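Local coordinates for beta-N-acetylglucosaminidase-like protein Glycoside hydrolase family 20 (Flavobacterium johnsoniae, PDB 6YHH) that probably hydrolyses terminal N-acetylhexosamine residues from chitin-derived oligosaccharides, as a chitobiase of glycoside hydrolase family 20, at residues L7-W12 with L121-N126; G21-T26 with F131-S136. All coordinates share one frame; numbering follows the deposited sequence.

Both contacts belong to the N-terminal domain that precedes the catalytic barrel in family 20 enzymes, and both lie away from the predicted catalytic acid, Glu-317. Interaction 1 fastens an irregular N-terminal segment to the end of helix 110-123 through a side-chain amide, leucine methyls and bound water. Interaction 2 is instead a regular antiparallel strand pair, carried by main-chain bonds, with aromatic rings on its two faces. Each is partly buried, and their centres lie about 12 Å apart. Strands 125-126 and 131-140 are neighbours in one sheet, Gln-125 N probably bonding Tyr-132 O, while Leu-123 packs against Pro-134 as well as meeting the leucines of 7-12.

Interaction 1 of 2, residues L7-W12 with L121-N126; sequences LNLMPW and LQLLQN
Residues 7-10 run nearly antiparallel to 122-125, the two runs 164° apart in direction, and the nearest CA atoms, those of Leu-9 and Gln-122, are 5.6 Å apart. Gln-122 reaches across with its chain extended beyond CG, and its amide grips the main chain of Met-10 twice. Met-10 N donates to Gln-122 OE1 over 2.8 Å, approaching from above the carbonyl plane, while Gln-122 NE2 gives a 2.8 Å bond to Met-10 O, in plane and on a lone pair. This two-point clasp fixes the rotation of the amide and joins the loop before strand 15-19 to the last turn of helix 110-123, within the N-terminal domain of a family 20 hydrolase. A water lies within hydrogen-bonding distance of both Gln-122 OE1 and Pro-11 O. Shortening Gln-122 to an alanine would remove the amide and is likely to leave Met-10 N and O without these partners, with a gap where the amide now lies. Nearer the helix backbone, Leu-9 CD2 rests on Gln-122 CB (3.6 Å). Leu-123 CD2 meets Leu-7 CD1 at 3.7 Å and Leu-9 CD2 at 4.0 Å. A second water bridges Asn-8 N and Gln-122 O. Beyond the loop, Met-10 packs on Leu-491 and Val-494 of helix 484-497, and Leu-9 O accepts from Arg-490.

Interaction 2 of 2, residues G21-T26 with F131-S136; sequences GNFTLT and FYFPVS
Phe-23 and Phe-133 are matched across two antiparallel strands as a hydrogen-bonded pair, Phe-23 N donating to Phe-133 O over 2.7 Å and Phe-133 N returning a bond of 2.8 Å to Phe-23 O. The first is almost straight at hydrogen, with its donor nearly in line with the C=O bond. Further bonds extend the ladder: Val-135 N to Gly-21 O toward one end, Leu-25 N to Phe-131 O toward the other. The two phenyl groups project alongside one another from the same face of the sheet, and Phe-23 CD1 meets the edge of the Phe-133 ring near its plane, 3.8 Å from Phe-133 CD2. Leu-25 approaches the same ring obliquely, its CG 3.8 Å from Phe-133 CE2, while its CD1 also reaches Phe-131 CB. Strands 21-24 and 131-134, with N-to-C directions 135° apart, thus join in the mixed sheet of the N-terminal domain that accompanies the barrel in family 20 enzymes. On the face with Asn-22 and Thr-24, Tyr-132 has CG between its backbone N and carbonyl carbon (chi1 60°), which brings the CD1/CE1 side of the ring obliquely to the Asn-22 amide. Asn-22 OD1 comes within 3.0 Å of Tyr-132 CD1, the amide and ring planes turned 55° apart. A water accepting from Phe-131 N and donating to Leu-25 O continues the pairing beyond the last direct bond. Farther out, Leu-120 and Leu-123 of helix 110-123 pack on Phe-133, and Val-98 of strand 94-99 touches both phenyl side chains. Phe-131 packs on Pro-611 of the second subunit.

Interaction 1 of 2, residues L7-W12 with L121-N126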
ATOM      1  N   LEU A   7     -29.173   9.237   3.541  1.00 13.62           N
ATOM      2  CA  LEU A   7     -28.454   7.969   3.542  1.00 13.94           C
ATOM      3  C   LEU A   7     -27.463   7.926   2.390  1.00 12.86           C
ATOM      4  O   LEU A   7     -27.847   8.080   1.210  1.00 12.35           O
ATOM      5  CB  LEU A   7     -29.402   6.753   3.493  1.00 15.32           C
ATOM      6  CG  LEU A   7     -30.474   6.669   4.659  1.00 17.04           C
ATOM      7  CD1 LEU A   7     -31.229   5.351   4.468  1.00 17.00           C
ATOM      8  CD2 LEU A   7     -29.857   6.807   6.043  1.00 19.00           C
ATOM      9  N   ASN A   8     -26.232   7.550   2.733  1.00 11.77           N
ATOM     10  CA  ASN A   8     -25.202   7.400   1.684  1.00 11.85           C
ATOM     11  C   ASN A   8     -24.993   6.012   1.217  1.00 11.16           C
ATOM     12  O   ASN A   8     -23.936   5.396   1.413  1.00 13.34           O
ATOM     13  CB  ASN A   8     -23.935   8.116   2.125  1.00 11.43           C
ATOM     14  CG  ASN A   8     -24.202   9.598   2.371  1.00 11.60           C
ATOM     15  OD1 ASN A   8     -24.733  10.272   1.502  1.00 11.41           O
ATOM     16  ND2 ASN A   8     -23.831  10.096   3.554  1.00 13.04           N
ATOM     17  N   LEU A   9     -26.034   5.487   0.539  1.00 11.66           N
ATOM     18  CA  LEU A   9     -26.034   4.099   0.056  1.00 11.54           C
ATOM     19  C   LEU A   9     -25.645   4.107  -1.390  1.00 11.44           C
ATOM     20  O   LEU A   9     -26.179   4.914  -2.171  1.00 10.79           O
ATOM     21  CB  LEU A   9     -27.411   3.416   0.178  1.00 11.94           C
ATOM     22  CG  LEU A   9     -28.038   3.529   1.562  1.00 14.13           C
ATOM     23  CD1 LEU A   9     -29.416   2.836   1.641  1.00 13.92           C
ATOM     24  CD2 LEU A   9     -27.103   3.024   2.660  1.00 15.53           C
ATOM     25  N   MET A  10     -24.780   3.180  -1.834  1.00  9.94           N
ATOM     26  CA  MET A  10     -24.358   3.149  -3.222  1.00  9.98           C
ATOM     27  C   MET A  10     -23.801   1.727  -3.469  1.00  9.56           C
ATOM     28  O   MET A  10     -22.919   1.294  -2.722  1.00 10.22           O
ATOM     29  CB  MET A  10     -23.259   4.148  -3.562  1.00 10.10           C
ATOM     30  CG  MET A  10     -22.985   4.214  -5.046  1.00  9.64           C
ATOM     31  SD  MET A  10     -21.749   5.479  -5.503  1.00 10.37           S
ATOM     32  CE  MET A  10     -22.495   6.990  -4.884  1.00 11.16           C
ATOM     33  N   PRO A  11     -24.318   0.960  -4.439  1.00  9.39           N
ATOM     34  CA  PRO A  11     -25.505   1.321  -5.251  1.00  9.63           C
ATOM     35  C   PRO A  11     -26.757   1.619  -4.396  1.00  9.91           C
ATOM     36  O   PRO A  11     -26.984   0.938  -3.394  1.00 10.49           O
ATOM     37  CB  PRO A  11     -25.740   0.053  -6.060  1.00  9.87           C
ATOM     38  CG  PRO A  11     -24.398  -0.620  -6.122  1.00  9.46           C
ATOM     39  CD  PRO A  11     -23.796  -0.397  -4.769  1.00  9.09           C
ATOM     40  N   TRP A  12     -27.559   2.587  -4.859  1.00  9.95           N
ATOM     41  CA  TRP A  12     -28.849   2.864  -4.207  1.00  9.75           C
ATOM     42  C   TRP A  12     -29.738   1.609  -4.314  1.00  9.15           C
ATOM     43  O   TRP A  12     -29.904   1.060  -5.450  1.00  9.81           O
ATOM     44  CB  TRP A  12     -29.520   4.030  -4.878  1.00  9.62           C
ATOM     45  CG  TRP A  12     -30.710   4.445  -4.067  1.00 11.70           C
ATOM     46  CD1 TRP A  12     -32.031   4.176  -4.356  1.00 12.43           C
ATOM     47  CD2 TRP A  12     -30.691   5.054  -2.785  1.00 12.18           C
ATOM     48  NE1 TRP A  12     -32.839   4.594  -3.321  1.00 12.93           N
ATOM     49  CE2 TRP A  12     -32.048   5.179  -2.352  1.00 13.15           C
ATOM     50  CE3 TRP A  12     -29.666   5.577  -1.960  1.00 12.55           C
ATOM     51  CZ2 TRP A  12     -32.393   5.778  -1.122  1.00 14.09           C
ATOM     52  CZ3 TRP A  12     -30.013   6.182  -0.759  1.00 12.87           C
ATOM     53  CH2 TRP A  12     -31.377   6.281  -0.341  1.00 13.46           C
ATOM     54  N   LEU A 121     -22.977  -1.540   6.399  1.00 10.59           N
ATOM     55  CA  LEU A 121     -21.895  -0.579   6.692  1.00  9.92           C
ATOM     56  C   LEU A 121     -22.230   0.808   6.237  1.00 10.34           C
ATOM     57  O   LEU A 121     -21.910   1.792   6.924  1.00 10.85           O
ATOM     58  CB  LEU A 121     -20.615  -1.071   6.042  1.00 10.54           C
ATOM     59  CG  LEU A 121     -19.989  -2.283   6.722  1.00 10.20           C
ATOM     60  CD1 LEU A 121     -18.876  -2.859   5.862  1.00 10.51           C
ATOM     61  CD2 LEU A 121     -19.499  -1.921   8.134  1.00 11.59           C
ATOM     62  N   GLN A 122     -22.885   0.907   5.064  1.00 10.09           N
ATOM     63  CA  GLN A 122     -23.243   2.241   4.557  1.00 11.33           C
ATOM     64  C   GLN A 122     -24.339   2.886   5.301  1.00 10.56           C
ATOM     65  O   GLN A 122     -24.417   4.136   5.301  1.00 11.45           O
ATOM     66  CB  GLN A 122     -23.592   2.145   3.086  1.00  9.79           C
ATOM     67  CG  GLN A 122     -22.402   1.790   2.186  1.00 10.40           C
ATOM     68  CD  GLN A 122     -22.796   1.736   0.707  1.00 11.66           C
ATOM     69  OE1 GLN A 122     -23.976   1.604   0.365  1.00 11.28           O
ATOM     70  NE2 GLN A 122     -21.787   1.785  -0.184  1.00 11.95           N
ATOM     71  N   LEU A 123     -25.113   2.084   6.035  1.00 11.18           N
ATOM     72  CA  LEU A 123     -26.183   2.654   6.831  1.00 12.87           C
ATOM     73  C   LEU A 123     -25.747   3.237   8.147  1.00 13.33           C
ATOM     74  O   LEU A 123     -26.507   3.970   8.817  1.00 12.43           O
ATOM     75  CB  LEU A 123     -27.250   1.582   7.149  1.00 14.78           C
ATOM     76  CG  LEU A 123     -28.460   1.293   6.315  1.00 19.10           C
ATOM     77  CD1 LEU A 123     -29.326   0.288   7.136  1.00 20.87           C
ATOM     78  CD2 LEU A 123     -29.278   2.566   5.964  1.00 16.31           C
ATOM     79  N   LEU A 124     -24.518   2.930   8.555  1.00 12.43           N
ATOM     80  CA  LEU A 124     -23.940   3.469   9.837  1.00 12.57           C
ATOM     81  C   LEU A 124     -24.006   4.925   9.935  1.00 12.76           C
ATOM     82  O   LEU A 124     -23.587   5.656   8.985  1.00 13.67           O
ATOM     83  CB  LEU A 124     -22.500   2.991   9.997  1.00 13.70           C
ATOM     84  CG  LEU A 124     -21.866   3.309  11.385  1.00 15.07           C
ATOM     85  CD1 LEU A 124     -22.536   2.556  12.493  1.00 16.19           C
ATOM     86  CD2 LEU A 124     -20.360   3.062  11.213  1.00 17.35           C
ATOM     87  N   GLN A 125     -24.555   5.411  11.040  1.00 11.90           N
ATOM     88  CA  GLN A 125     -24.662   6.815  11.358  1.00 13.65           C
ATOM     89  C   GLN A 125     -23.981   7.061  12.704  1.00 15.12           C
ATOM     90  O   GLN A 125     -23.655   6.130  13.442  1.00 13.43           O
ATOM     91  CB  GLN A 125     -26.133   7.282  11.440  1.00 13.79           C
ATOM     92  CG  GLN A 125     -26.962   6.941  10.210  1.00 15.08           C
ATOM     93  CD  GLN A 125     -26.486   7.511   8.918  1.00 18.11           C
ATOM     94  OE1 GLN A 125     -26.493   6.806   7.846  1.00 23.30           O
ATOM     95  NE2 GLN A 125     -26.235   8.781   8.915  1.00 20.03           N
ATOM     96  N   ASN A 126     -23.809   8.338  13.017  1.00 16.75           N
ATOM     97  CA  ASN A 126     -23.361   8.728  14.361  1.00 16.97           C
ATOM     98  C   ASN A 126     -23.878  10.110  14.689  1.00 18.66           C
ATOM     99  O   ASN A 126     -24.246  10.861  13.766  1.00 19.25           O
ATOM    100  CB  ASN A 126     -21.818   8.687  14.487  1.00 18.09           C
ATOM    101  CG  ASN A 126     -21.100   9.551  13.478  1.00 24.33           C
ATOM    102  OD1 ASN A 126     -21.022  10.829  13.661  1.00 22.30           O
ATOM    103  ND2 ASN A 126     -20.378   8.859  12.489  1.00 25.16           N
TER
HETATM  104  O   HOH W   1     -25.313   6.709   5.239  1.00 15.67           O
HETATM  105  O   HOH W   2     -26.032   0.110  -0.777  1.00 10.61           O

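Interaction 2 of 2, residues G21-T26 with F131-S136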
ATOM      1  N   GLY A  21     -36.850   5.749  14.800  1.00 18.80           N
ATOM      2  CA  GLY A  21     -35.940   5.195  15.853  1.00 20.03           C
ATOM      3  C   GLY A  21     -34.639   4.684  15.266  1.00 19.47           C
ATOM      4  O   GLY A  21     -34.466   4.655  14.040  1.00 15.34           O
ATOM      5  N   ASN A  22     -33.742   4.273  16.160  1.00 16.98           N
ATOM      6  CA  ASN A  22     -32.423   3.793  15.799  1.00 16.89           C
ATOM      7  C   ASN A  22     -32.046   2.538  16.536  1.00 17.24           C
ATOM      8  O   ASN A  22     -32.513   2.276  17.664  1.00 17.63           O
ATOM      9  CB  ASN A  22     -31.409   4.893  16.155  1.00 18.22           C
ATOM     10  CG  ASN A  22     -31.582   6.104  15.313  1.00 22.40           C
ATOM     11  OD1 ASN A  22     -31.454   6.020  14.098  1.00 22.52           O
ATOM     12  ND2 ASN A  22     -31.927   7.235  15.917  1.00 23.95           N
ATOM     13  N   PHE A  23     -31.143   1.775  15.941  1.00 14.59           N
ATOM     14  CA  PHE A  23     -30.480   0.704  16.644  1.00 14.23           C
ATOM     15  C   PHE A  23     -29.141   1.312  17.105  1.00 16.97           C
ATOM     16  O   PHE A  23     -28.370   1.798  16.260  1.00 15.84           O
ATOM     17  CB  PHE A  23     -30.210  -0.455  15.694  1.00 13.84           C
ATOM     18  CG  PHE A  23     -29.378  -1.576  16.251  1.00 13.60           C
ATOM     19  CD1 PHE A  23     -27.995  -1.445  16.357  1.00 13.99           C
ATOM     20  CD2 PHE A  23     -29.947  -2.744  16.684  1.00 13.88           C
ATOM     21  CE1 PHE A  23     -27.217  -2.505  16.831  1.00 13.54           C
ATOM     22  CE2 PHE A  23     -29.187  -3.804  17.158  1.00 15.62           C
ATOM     23  CZ  PHE A  23     -27.819  -3.662  17.259  1.00 14.86           C
ATOM     24  N   THR A  24     -28.850   1.252  18.425  1.00 16.06           N
ATOM     25  CA  THR A  24     -27.604   1.834  18.958  1.00 16.32           C
ATOM     26  C   THR A  24     -26.516   0.773  19.059  1.00 15.52           C
ATOM     27  O   THR A  24     -26.722  -0.303  19.597  1.00 15.60           O
ATOM     28  CB  THR A  24     -27.858   2.472  20.318  1.00 17.85           C
ATOM     29  OG1 THR A  24     -28.746   3.597  20.155  1.00 18.84           O
ATOM     30  CG2 THR A  24     -26.521   2.995  20.904  1.00 18.71           C
ATOM     31  N   LEU A  25     -25.320   1.049  18.486  1.00 13.54           N
ATOM     32  CA  LEU A  25     -24.220   0.090  18.528  1.00 14.31           C
ATOM     33  C   LEU A  25     -23.461   0.218  19.864  1.00 13.68           C
ATOM     34  O   LEU A  25     -23.113   1.355  20.318  1.00 14.16           O
ATOM     35  CB  LEU A  25     -23.228   0.356  17.373  1.00 16.99           C
ATOM     36  CG  LEU A  25     -23.250  -0.501  16.173  1.00 21.10           C
ATOM     37  CD1 LEU A  25     -22.178   0.094  15.223  1.00 22.79           C
ATOM     38  CD2 LEU A  25     -22.921  -1.944  16.493  1.00 18.30           C
ATOM     39  N   THR A  26     -23.297  -0.922  20.506  1.00 12.96           N
ATOM     40  CA  THR A  26     -22.663  -0.997  21.808  1.00 14.84           C
ATOM     41  C   THR A  26     -21.744  -2.180  21.822  1.00 14.38           C
ATOM     42  O   THR A  26     -21.689  -2.985  20.911  1.00 14.55           O
ATOM     43  CB  THR A  26     -23.696  -1.310  22.927  1.00 14.43           C
ATOM     44  OG1 THR A  26     -24.148  -2.650  22.817  1.00 15.46           O
ATOM     45  CG2 THR A  26     -24.829  -0.303  22.849  1.00 15.80           C
ATOM     46  N   PHE A 131     -22.760   5.607  17.769  1.00 12.98           N
ATOM     47  CA  PHE A 131     -22.998   5.077  16.452  1.00 12.59           C
ATOM     48  C   PHE A 131     -24.305   4.352  16.428  1.00 13.62           C
ATOM     49  O   PHE A 131     -24.649   3.634  17.394  1.00 13.89           O
ATOM     50  CB  PHE A 131     -21.833   4.090  16.061  1.00 13.30           C
ATOM     51  CG  PHE A 131     -20.525   4.823  15.861  1.00 13.03           C
ATOM     52  CD1 PHE A 131     -20.248   5.359  14.644  1.00 13.54           C
ATOM     53  CD2 PHE A 131     -19.562   4.944  16.895  1.00 15.27           C
ATOM     54  CE1 PHE A 131     -19.073   6.099  14.375  1.00 13.18           C
ATOM     55  CE2 PHE A 131     -18.397   5.690  16.667  1.00 13.02           C
ATOM     56  CZ  PHE A 131     -18.148   6.243  15.420  1.00 13.33           C
ATOM     57  N   TYR A 132     -25.004   4.447  15.304  1.00 13.50           N
ATOM     58  CA  TYR A 132     -26.288   3.804  15.210  1.00 15.16           C
ATOM     59  C   TYR A 132     -26.679   3.463  13.800  1.00 15.15           C
ATOM     60  O   TYR A 132     -26.065   3.970  12.883  1.00 14.00           O
ATOM     61  CB  TYR A 132     -27.317   4.676  15.875  1.00 16.67           C
ATOM     62  CG  TYR A 132     -27.508   5.992  15.369  1.00 21.10           C
ATOM     63  CD1 TYR A 132     -28.449   6.243  14.365  1.00 23.95           C
ATOM     64  CD2 TYR A 132     -26.783   7.103  15.898  1.00 26.05           C
ATOM     65  CE1 TYR A 132     -28.658   7.523  13.859  1.00 24.47           C
ATOM     66  CE2 TYR A 132     -26.985   8.395  15.344  1.00 27.24           C
ATOM     67  CZ  TYR A 132     -27.952   8.597  14.365  1.00 29.09           C
ATOM     68  OH  TYR A 132     -28.187   9.846  13.792  1.00 30.28           O
ATOM     69  N   PHE A 133     -27.709   2.623  13.633  1.00 13.33           N
ATOM     70  CA  PHE A 133     -28.291   2.324  12.333  1.00 13.14           C
ATOM     71  C   PHE A 133     -29.761   2.699  12.398  1.00 14.24           C
ATOM     72  O   PHE A 133     -30.418   2.439  13.386  1.00 14.86           O
ATOM     73  CB  PHE A 133     -28.223   0.868  11.982  1.00 12.70           C
ATOM     74  CG  PHE A 133     -26.836   0.267  11.974  1.00 14.34           C
ATOM     75  CD1 PHE A 133     -25.984   0.490  10.925  1.00 14.56           C
ATOM     76  CD2 PHE A 133     -26.417  -0.605  12.978  1.00 13.47           C
ATOM     77  CE1 PHE A 133     -24.770  -0.108  10.901  1.00 13.17           C
ATOM     78  CE2 PHE A 133     -25.175  -1.226  12.933  1.00 14.08           C
ATOM     79  CZ  PHE A 133     -24.361  -0.961  11.884  1.00 13.98           C
ATOM     80  N   PRO A 134     -30.239   3.443  11.417  1.00 15.72           N
ATOM     81  CA  PRO A 134     -31.651   3.829  11.429  1.00 14.53           C
ATOM     82  C   PRO A 134     -32.560   2.622  11.207  1.00 13.80           C
ATOM     83  O   PRO A 134     -32.288   1.719  10.428  1.00 14.31           O
ATOM     84  CB  PRO A 134     -31.735   4.858  10.317  1.00 17.20           C
ATOM     85  CG  PRO A 134     -30.678   4.429   9.380  1.00 20.16           C
ATOM     86  CD  PRO A 134     -29.545   3.985  10.235  1.00 16.97           C
ATOM     87  N   VAL A 135     -33.647   2.580  11.970  1.00 13.27           N
ATOM     88  CA  VAL A 135     -34.697   1.589  11.805  1.00 13.18           C
ATOM     89  C   VAL A 135     -35.219   1.786  10.366  1.00 13.10           C
ATOM     90  O   VAL A 135     -35.553   2.920   9.991  1.00 14.81           O
ATOM     91  CB  VAL A 135     -35.818   1.817  12.878  1.00 14.99           C
ATOM     92  CG1 VAL A 135     -37.092   1.028  12.545  1.00 17.18           C
ATOM     93  CG2 VAL A 135     -35.313   1.317  14.197  1.00 15.98           C
ATOM     94  N   SER A 136     -35.239   0.683   9.618  1.00 13.69           N
ATOM     95  CA  SER A 136     -35.449   0.751   8.166  1.00 13.30           C
ATOM     96  C   SER A 136     -35.622  -0.650   7.596  1.00 13.82           C
ATOM     97  O   SER A 136     -35.201  -1.663   8.217  1.00 14.24           O
ATOM     98  CB  SER A 136     -34.219   1.452   7.533  1.00 13.88           C
ATOM     99  OG  SER A 136     -33.030   0.747   7.894  1.00 12.82           O
TER
HETATM  100  O   HOH W   3     -21.902   3.759  19.654  1.00 19.46           O